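Local coordinates for Melibiose/raffinose/stachyose-binding protein MelE (PDB 4R6H) that binds melibiose, raffinose and stachyose as the solute-binding component of the ABC transporter MelEDC-MsmX, which imports these sugars, at residues T106-D119 / K129-A141. Residues are numbered along the deposited sequence; the frame is centred on the assembly and turned at random.
Sequences TADLRDMKWTQDLD and KSGKVYAYPINQA
The carboxylate of D108 ties segment 106-119, just ahead of its type I turn L109-M112, to the backbone of 129-141. Its OD1 is gripped from opposite faces of the carboxylate plane, by the amide N of V133 (3.1 Å) and by R110 N, the latter closing an Asx turn. OD2 takes both NE and NH2 of R110 in a side-on salt bridge, and the guanidinium thereby lies with one face over the G131 peptide, CZ 3.6 Å from G131 C. An alanine in place of D108 would probably leave the V133 amide without its acceptor and the R110 guanidinium free to swing off that peptide. Next to it, L109 N gives V133 O a nearly straight bond of 2.8 Å (171°). K132, extended with CG anti to the backbone N (chi1 176°), runs past D108 to bring NZ to both T106 O (2.9 Å) and T106 OG1.

Further along, the W114 indole is sandwiched. Y136 directs its CD1 edge at one face in a T-shaped pair, the centroids of the Y136 ring and the W114 six-membered ring 5.0 Å apart and planes at 77°, while T115 CG2 covers the opposite face. V133 CG1 and P137 CD both approach CH2, and I327 and A331 of helix 320-331 also pack on the indole. At the far end, Q140 NE2 donates a hydrogen bond to D119 OD2 (2.9 Å) from above the carboxylate plane, and also bonds S347 O; D119 OD1 accepts from N121 N.

The arrangement is two loop segments packed together, the second leading into edge strand 136-137 of a small antiparallel sheet with 310-313 and 91-92, whose Y136 and P137 receive W114 and L118, in this bacterial solute-binding protein 1 family member, here in its open conformation.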
ATOM      1  N   THR A 106      -0.421  13.957 -16.737  1.00 22.28           N
ATOM      2  CA  THR A 106       0.571  14.470 -15.789  1.00 21.39           C
ATOM      3  C   THR A 106       1.624  15.329 -16.457  1.00 24.09           C
ATOM      4  O   THR A 106       2.119  15.004 -17.566  1.00 23.11           O
ATOM      5  CB  THR A 106       1.282  13.344 -15.045  1.00 24.99           C
ATOM      6  OG1 THR A 106       1.650  12.316 -15.975  1.00 23.93           O
ATOM      7  CG2 THR A 106       0.369  12.724 -14.011  1.00 24.57           C
ATOM      8  N   ALA A 107       1.963  16.439 -15.795  1.00 20.75           N
ATOM      9  CA  ALA A 107       3.155  17.218 -16.172  1.00 20.40           C
ATOM     10  C   ALA A 107       4.409  16.465 -15.788  1.00 21.44           C
ATOM     11  O   ALA A 107       4.496  15.903 -14.699  1.00 22.16           O
ATOM     12  CB  ALA A 107       3.140  18.562 -15.481  1.00 19.78           C
ATOM     13  N   ASP A 108       5.399  16.478 -16.671  1.00 20.18           N
ATOM     14  CA  ASP A 108       6.677  15.905 -16.407  1.00 19.06           C
ATOM     15  C   ASP A 108       7.427  16.774 -15.418  1.00 19.51           C
ATOM     16  O   ASP A 108       7.642  17.963 -15.671  1.00 20.27           O
ATOM     17  CB  ASP A 108       7.403  15.734 -17.745  1.00 20.51           C
ATOM     18  CG  ASP A 108       8.691  14.999 -17.649  1.00 22.05           C
ATOM     19  OD1 ASP A 108       9.265  14.836 -16.552  1.00 19.80           O
ATOM     20  OD2 ASP A 108       9.202  14.600 -18.736  1.00 21.11           O
ATOM     21  N   LEU A 109       7.810  16.198 -14.262  1.00 18.07           N
ATOM     22  CA  LEU A 109       8.451  16.938 -13.233  1.00 18.91           C
ATOM     23  C   LEU A 109       9.961  16.760 -13.229  1.00 21.30           C
ATOM     24  O   LEU A 109      10.609  17.158 -12.285  1.00 21.61           O
ATOM     25  CB  LEU A 109       7.872  16.542 -11.878  1.00 20.12           C
ATOM     26  CG  LEU A 109       6.373  16.678 -11.723  1.00 18.81           C
ATOM     27  CD1 LEU A 109       5.950  16.294 -10.292  1.00 18.08           C
ATOM     28  CD2 LEU A 109       5.851  18.048 -12.087  1.00 20.27           C
ATOM     29  N   ARG A 110      10.530  16.222 -14.308  1.00 19.24           N
ATOM     30  CA  ARG A 110      11.972  15.904 -14.306  1.00 21.57           C
ATOM     31  C   ARG A 110      12.883  17.091 -14.128  1.00 23.17           C
ATOM     32  O   ARG A 110      14.039  16.898 -13.690  1.00 26.71           O
ATOM     33  CB  ARG A 110      12.399  15.155 -15.589  1.00 21.42           C
ATOM     34  CG  ARG A 110      12.552  16.059 -16.822  1.00 22.54           C
ATOM     35  CD  ARG A 110      13.084  15.307 -18.047  1.00 20.70           C
ATOM     36  NE  ARG A 110      12.063  14.519 -18.711  1.00 20.96           N
ATOM     37  CZ  ARG A 110      12.262  13.690 -19.730  1.00 29.21           C
ATOM     38  NH1 ARG A 110      13.488  13.519 -20.228  1.00 29.01           N
ATOM     39  NH2 ARG A 110      11.231  13.046 -20.252  1.00 24.54           N
ATOM     40  N   ASP A 111      12.422  18.301 -14.445  1.00 19.27           N
ATOM     41  CA  ASP A 111      13.257  19.499 -14.287  1.00 21.33           C
ATOM     42  C   ASP A 111      13.085  20.226 -12.951  1.00 22.16           C
ATOM     43  O   ASP A 111      13.580  21.355 -12.777  1.00 26.91           O
ATOM     44  CB  ASP A 111      13.029  20.454 -15.457  1.00 23.49           C
ATOM     45  CG  ASP A 111      13.318  19.787 -16.819  1.00 25.74           C
ATOM     46  OD1 ASP A 111      14.422  19.274 -17.012  1.00 26.23           O
ATOM     47  OD2 ASP A 111      12.405  19.694 -17.665  1.00 28.25           O
ATOM     48  N   MET A 112      12.372  19.608 -12.008  1.00 20.71           N
ATOM     49  CA  MET A 112      12.285  20.172 -10.664  1.00 22.50           C
ATOM     50  C   MET A 112      13.467  19.759  -9.780  1.00 18.80           C
ATOM     51  O   MET A 112      13.940  18.624  -9.835  1.00 22.89           O
ATOM     52  CB  MET A 112      10.951  19.772  -9.986  1.00 23.81           C
ATOM     53  CG  MET A 112       9.699  20.225 -10.741  1.00 22.79           C
ATOM     54  SD  MET A 112       8.200  20.084  -9.746  1.00 21.15           S
ATOM     55  CE  MET A 112       8.487  21.394  -8.586  1.00 22.38           C
ATOM     56  N   LYS A 113      13.858  20.684  -8.916  1.00 21.57           N
ATOM     57  CA  LYS A 113      15.058  20.509  -8.071  1.00 25.35           C
ATOM     58  C   LYS A 113      14.951  19.302  -7.146  1.00 23.35           C
ATOM     59  O   LYS A 113      15.944  18.615  -6.880  1.00 22.52           O
ATOM     60  CB  LYS A 113      15.316  21.791  -7.257  1.00 26.41           C
ATOM     61  CG  LYS A 113      15.458  23.004  -8.170  1.00 52.32           C
ATOM     62  CD  LYS A 113      16.363  24.107  -7.653  1.00 73.49           C
ATOM     63  CE  LYS A 113      16.835  24.964  -8.828  1.00 66.42           C
ATOM     64  NZ  LYS A 113      17.910  25.931  -8.473  1.00 85.14           N
ATOM     65  N   TRP A 114      13.737  19.005  -6.632  1.00 21.80           N
ATOM     66  CA  TRP A 114      13.594  17.904  -5.659  1.00 21.65           C
ATOM     67  C   TRP A 114      13.939  16.527  -6.215  1.00 21.28           C
ATOM     68  O   TRP A 114      14.281  15.616  -5.468  1.00 23.11           O
ATOM     69  CB  TRP A 114      12.166  17.871  -5.051  1.00 22.78           C
ATOM     70  CG  TRP A 114      11.073  17.505  -6.048  1.00 20.50           C
ATOM     71  CD1 TRP A 114      10.284  18.367  -6.745  1.00 21.95           C
ATOM     72  CD2 TRP A 114      10.713  16.198  -6.479  1.00 16.87           C
ATOM     73  NE1 TRP A 114       9.447  17.684  -7.559  1.00 19.12           N
ATOM     74  CE2 TRP A 114       9.670  16.342  -7.426  1.00 18.13           C
ATOM     75  CE3 TRP A 114      11.147  14.892  -6.157  1.00 19.62           C
ATOM     76  CZ2 TRP A 114       9.061  15.253  -8.033  1.00 19.46           C
ATOM     77  CZ3 TRP A 114      10.522  13.820  -6.732  1.00 20.34           C
ATOM     78  CH2 TRP A 114       9.494  13.993  -7.685  1.00 20.78           C
ATOM     79  N   THR A 115      13.883  16.370  -7.546  1.00 19.22           N
ATOM     80  CA  THR A 115      14.057  15.067  -8.144  1.00 18.17           C
ATOM     81  C   THR A 115      15.438  14.466  -7.867  1.00 19.36           C
ATOM     82  O   THR A 115      15.556  13.268  -7.856  1.00 21.12           O
ATOM     83  CB  THR A 115      13.761  15.087  -9.665  1.00 24.10           C
ATOM     84  OG1 THR A 115      14.708  15.935 -10.335  1.00 22.70           O
ATOM     85  CG2 THR A 115      12.341  15.580  -9.926  1.00 28.84           C
ATOM     86  N   GLN A 116      16.429  15.317  -7.584  1.00 22.08           N
ATOM     87  CA  GLN A 116      17.745  14.784  -7.252  1.00 23.54           C
ATOM     88  C   GLN A 116      17.703  13.915  -6.003  1.00 27.26           C
ATOM     89  O   GLN A 116      18.567  13.065  -5.833  1.00 24.64           O
ATOM     90  CB  GLN A 116      18.791  15.887  -7.088  1.00 28.33           C
ATOM     91  CG  GLN A 116      18.609  16.806  -5.913  1.00 29.04           C
ATOM     92  CD  GLN A 116      19.785  17.766  -5.740  1.00 43.22           C
ATOM     93  OE1 GLN A 116      20.901  17.476  -6.161  1.00 35.96           O
ATOM     94  NE2 GLN A 116      19.533  18.911  -5.120  1.00 37.46           N
ATOM     95  N   ASP A 117      16.703  14.110  -5.148  1.00 21.24           N
ATOM     96  CA  ASP A 117      16.604  13.332  -3.930  1.00 18.89           C
ATOM     97  C   ASP A 117      15.491  12.287  -3.907  1.00 19.48           C
ATOM     98  O   ASP A 117      15.175  11.736  -2.836  1.00 20.14           O
ATOM     99  CB  ASP A 117      16.462  14.268  -2.738  1.00 23.22           C
ATOM    100  CG  ASP A 117      17.721  15.081  -2.483  1.00 30.87           C
ATOM    101  OD1 ASP A 117      18.840  14.530  -2.603  1.00 30.88           O
ATOM    102  OD2 ASP A 117      17.574  16.270  -2.164  1.00 29.48           O
ATOM    103  N   LEU A 118      14.926  11.974  -5.072  1.00 18.53           N
ATOM    104  CA  LEU A 118      13.932  10.918  -5.148  1.00 17.30           C
ATOM    105  C   LEU A 118      14.495   9.590  -4.609  1.00 20.15           C
ATOM    106  O   LEU A 118      15.614   9.180  -5.010  1.00 22.02           O
ATOM    107  CB  LEU A 118      13.458  10.705  -6.571  1.00 20.24           C
ATOM    108  CG  LEU A 118      12.453   9.566  -6.817  1.00 21.67           C
ATOM    109  CD1 LEU A 118      11.139   9.772  -6.045  1.00 21.61           C
ATOM    110  CD2 LEU A 118      12.144   9.325  -8.286  1.00 25.87           C
ATOM    111  N   ASP A 119      13.788   8.920  -3.697  1.00 20.17           N
ATOM    112  CA  ASP A 119      14.238   7.614  -3.201  1.00 21.25           C
ATOM    113  C   ASP A 119      14.414   6.670  -4.383  1.00 22.11           C
ATOM    114  O   ASP A 119      13.483   6.458  -5.131  1.00 21.91           O
ATOM    115  CB  ASP A 119      13.243   7.064  -2.154  1.00 20.37           C
ATOM    116  CG  ASP A 119      13.739   5.784  -1.447  1.00 19.36           C
ATOM    117  OD1 ASP A 119      14.363   4.933  -2.105  1.00 24.64           O
ATOM    118  OD2 ASP A 119      13.474   5.660  -0.233  1.00 25.09           O
ATOM    119  N   LYS A 129      11.813   4.922 -17.932  1.00 39.90           N
ATOM    120  CA  LYS A 129      13.228   4.792 -18.261  1.00 47.22           C
ATOM    121  C   LYS A 129      13.678   5.939 -19.191  1.00 36.95           C
ATOM    122  O   LYS A 129      14.831   6.336 -19.138  1.00 32.89           O
ATOM    123  CB  LYS A 129      13.514   3.414 -18.887  1.00 55.49           C
ATOM    124  CG  LYS A 129      14.984   3.010 -18.890  1.00 79.21           C
ATOM    125  CD  LYS A 129      15.205   1.698 -19.635  1.00102.01           C
ATOM    126  CE  LYS A 129      16.652   1.540 -20.080  1.00 81.91           C
ATOM    127  NZ  LYS A 129      17.620   1.730 -18.966  1.00 99.59           N
ATOM    128  N   SER A 130      12.762   6.486 -20.001  1.00 32.34           N
ATOM    129  CA  SER A 130      13.099   7.653 -20.869  1.00 35.96           C
ATOM    130  C   SER A 130      13.117   9.031 -20.155  1.00 37.67           C
ATOM    131  O   SER A 130      13.401  10.060 -20.774  1.00 32.87           O
ATOM    132  CB  SER A 130      12.235   7.691 -22.153  1.00 38.72           C
ATOM    133  OG  SER A 130      10.918   8.164 -21.944  1.00 42.17           O
ATOM    134  N   GLY A 131      12.860   9.037 -18.847  1.00 29.46           N
ATOM    135  CA  GLY A 131      13.207  10.172 -17.996  1.00 28.70           C
ATOM    136  C   GLY A 131      12.052  10.939 -17.358  1.00 21.76           C
ATOM    137  O   GLY A 131      12.315  11.808 -16.510  1.00 22.97           O
ATOM    138  N   LYS A 132      10.829  10.703 -17.819  1.00 22.58           N
ATOM    139  CA  LYS A 132       9.687  11.442 -17.245  1.00 21.56           C
ATOM    140  C   LYS A 132       9.552  11.135 -15.747  1.00 23.73           C
ATOM    141  O   LYS A 132       9.627   9.985 -15.343  1.00 23.85           O
ATOM    142  CB  LYS A 132       8.386  11.101 -17.941  1.00 23.07           C
ATOM    143  CG  LYS A 132       7.197  11.795 -17.296  1.00 25.12           C
ATOM    144  CD  LYS A 132       5.966  11.774 -18.169  1.00 21.32           C
ATOM    145  CE  LYS A 132       4.755  12.264 -17.406  1.00 24.82           C
ATOM    146  NZ  LYS A 132       3.604  12.589 -18.273  1.00 27.68           N
ATOM    147  N   VAL A 133       9.325  12.167 -14.939  1.00 19.86           N
ATOM    148  CA  VAL A 133       8.942  12.010 -13.526  1.00 19.03           C
ATOM    149  C   VAL A 133       7.449  12.381 -13.492  1.00 18.89           C
ATOM    150  O   VAL A 133       7.064  13.536 -13.836  1.00 19.21           O
ATOM    151  CB  VAL A 133       9.774  12.913 -12.635  1.00 20.98           C
ATOM    152  CG1 VAL A 133       9.299  12.824 -11.175  1.00 22.09           C
ATOM    153  CG2 VAL A 133      11.255  12.559 -12.713  1.00 22.48           C
ATOM    154  N   TYR A 134       6.600  11.428 -13.128  1.00 19.74           N
ATOM    155  CA  TYR A 134       5.143  11.565 -13.265  1.00 20.05           C
ATOM    156  C   TYR A 134       4.477  12.344 -12.128  1.00 20.20           C
ATOM    157  O   TYR A 134       3.404  12.861 -12.295  1.00 19.27           O
ATOM    158  CB  TYR A 134       4.444  10.178 -13.328  1.00 23.27           C
ATOM    159  CG  TYR A 134       4.615   9.449 -14.658  1.00 28.20           C
ATOM    160  CD1 TYR A 134       5.844   8.878 -14.993  1.00 39.14           C
ATOM    161  CD2 TYR A 134       3.541   9.316 -15.573  1.00 30.14           C
ATOM    162  CE1 TYR A 134       6.020   8.224 -16.201  1.00 40.25           C
ATOM    163  CE2 TYR A 134       3.720   8.662 -16.815  1.00 23.06           C
ATOM    164  CZ  TYR A 134       4.953   8.112 -17.096  1.00 38.13           C
ATOM    165  OH  TYR A 134       5.161   7.445 -18.289  1.00 41.02           O
ATOM    166  N   ALA A 135       5.076  12.290 -10.943  1.00 17.61           N
ATOM    167  CA  ALA A 135       4.436  12.865  -9.732  1.00 18.00           C
ATOM    168  C   ALA A 135       5.460  12.959  -8.621  1.00 20.14           C
ATOM    169  O   ALA A 135       6.490  12.288  -8.656  1.00 20.34           O
ATOM    170  CB  ALA A 135       3.308  11.989  -9.276  1.00 19.92           C
ATOM    171  N   TYR A 136       5.146  13.792  -7.640  1.00 17.41           N
ATOM    172  CA  TYR A 136       5.961  13.986  -6.443  1.00 18.11           C
ATOM    173  C   TYR A 136       5.421  13.093  -5.349  1.00 17.62           C
ATOM    174  O   TYR A 136       4.232  13.182  -4.993  1.00 16.75           O
ATOM    175  CB  TYR A 136       5.912  15.467  -5.998  1.00 17.89           C
ATOM    176  CG  TYR A 136       6.444  15.662  -4.599  1.00 17.46           C
ATOM    177  CD1 TYR A 136       7.790  15.505  -4.309  1.00 19.92           C
ATOM    178  CD2 TYR A 136       5.569  15.904  -3.552  1.00 17.94           C
ATOM    179  CE1 TYR A 136       8.246  15.631  -3.015  1.00 19.55           C
ATOM    180  CE2 TYR A 136       6.010  16.049  -2.258  1.00 17.80           C
ATOM    181  CZ  TYR A 136       7.366  15.897  -2.000  1.00 19.00           C
ATOM    182  OH  TYR A 136       7.815  16.037  -0.694  1.00 18.90           O
ATOM    183  N   PRO A 137       6.271  12.215  -4.799  1.00 16.28           N
ATOM    184  CA  PRO A 137       5.844  11.339  -3.715  1.00 16.96           C
ATOM    185  C   PRO A 137       5.891  11.994  -2.343  1.00 16.66           C
ATOM    186  O   PRO A 137       6.967  12.276  -1.817  1.00 19.17           O
ATOM    187  CB  PRO A 137       6.833  10.171  -3.806  1.00 17.54           C
ATOM    188  CG  PRO A 137       8.093  10.843  -4.289  1.00 19.77           C
ATOM    189  CD  PRO A 137       7.663  11.954  -5.217  1.00 17.85           C
ATOM    190  N   ILE A 138       4.743  12.259  -1.766  1.00 15.03           N
ATOM    191  CA  ILE A 138       4.693  12.827  -0.436  1.00 17.21           C
ATOM    192  C   ILE A 138       5.327  11.825   0.558  1.00 18.39           C
ATOM    193  O   ILE A 138       6.004  12.180   1.515  1.00 18.85           O
ATOM    194  CB  ILE A 138       3.246  13.134  -0.058  1.00 17.25           C
ATOM    195  CG1 ILE A 138       2.744  14.327  -0.856  1.00 18.42           C
ATOM    196  CG2 ILE A 138       3.055  13.281   1.455  1.00 18.55           C
ATOM    197  CD1 ILE A 138       1.252  14.536  -0.772  1.00 21.75           C
ATOM    198  N   ASN A 139       5.096  10.555   0.304  1.00 16.47           N
ATOM    199  CA  ASN A 139       5.538   9.492   1.192  1.00 17.16           C
ATOM    200  C   ASN A 139       5.711   8.237   0.371  1.00 18.19           C
ATOM    201  O   ASN A 139       5.694   8.292  -0.872  1.00 19.18           O
ATOM    202  CB  ASN A 139       4.582   9.270   2.367  1.00 17.22           C
ATOM    203  CG  ASN A 139       3.198   8.899   1.944  1.00 16.87           C
ATOM    204  OD1 ASN A 139       2.904   8.752   0.753  1.00 17.67           O
ATOM    205  ND2 ASN A 139       2.321   8.671   2.926  1.00 17.12           N
ATOM    206  N   GLN A 140       5.879   7.100   1.032  1.00 17.89           N
ATOM    207  CA  GLN A 140       5.933   5.841   0.328  1.00 17.69           C
ATOM    208  C   GLN A 140       5.470   4.722   1.231  1.00 17.74           C
ATOM    209  O   GLN A 140       5.679   4.783   2.429  1.00 20.60           O
ATOM    210  CB  GLN A 140       7.350   5.546  -0.128  1.00 21.64           C
ATOM    211  CG  GLN A 140       8.388   5.623   0.963  1.00 18.87           C
ATOM    212  CD  GLN A 140       9.772   5.241   0.465  1.00 21.79           C
ATOM    213  OE1 GLN A 140       9.982   4.084   0.014  1.00 22.68           O
ATOM    214  NE2 GLN A 140      10.700   6.177   0.529  1.00 21.28           N
ATOM    215  N   ALA A 141       4.889   3.709   0.622  1.00 18.92           N
ATOM    216  CA  ALA A 141       4.390   2.566   1.349  1.00 17.65           C
ATOM    217  C   ALA A 141       5.378   1.419   1.236  1.00 18.97           C
ATOM    218  O   ALA A 141       5.918   1.171   0.137  1.00 18.71           O
ATOM    219  CB  ALA A 141       3.053   2.103   0.798  1.00 17.70           C
TER
HETATM  220  O   HOH W   1       2.942  15.633 -12.431  1.00 20.75           O
HETATM  221  O   HOH W   2      13.526  11.712 -22.862  1.00 37.95           O
HETATM  222  O   HOH W   3      12.492   3.029   0.390  1.00 24.52           O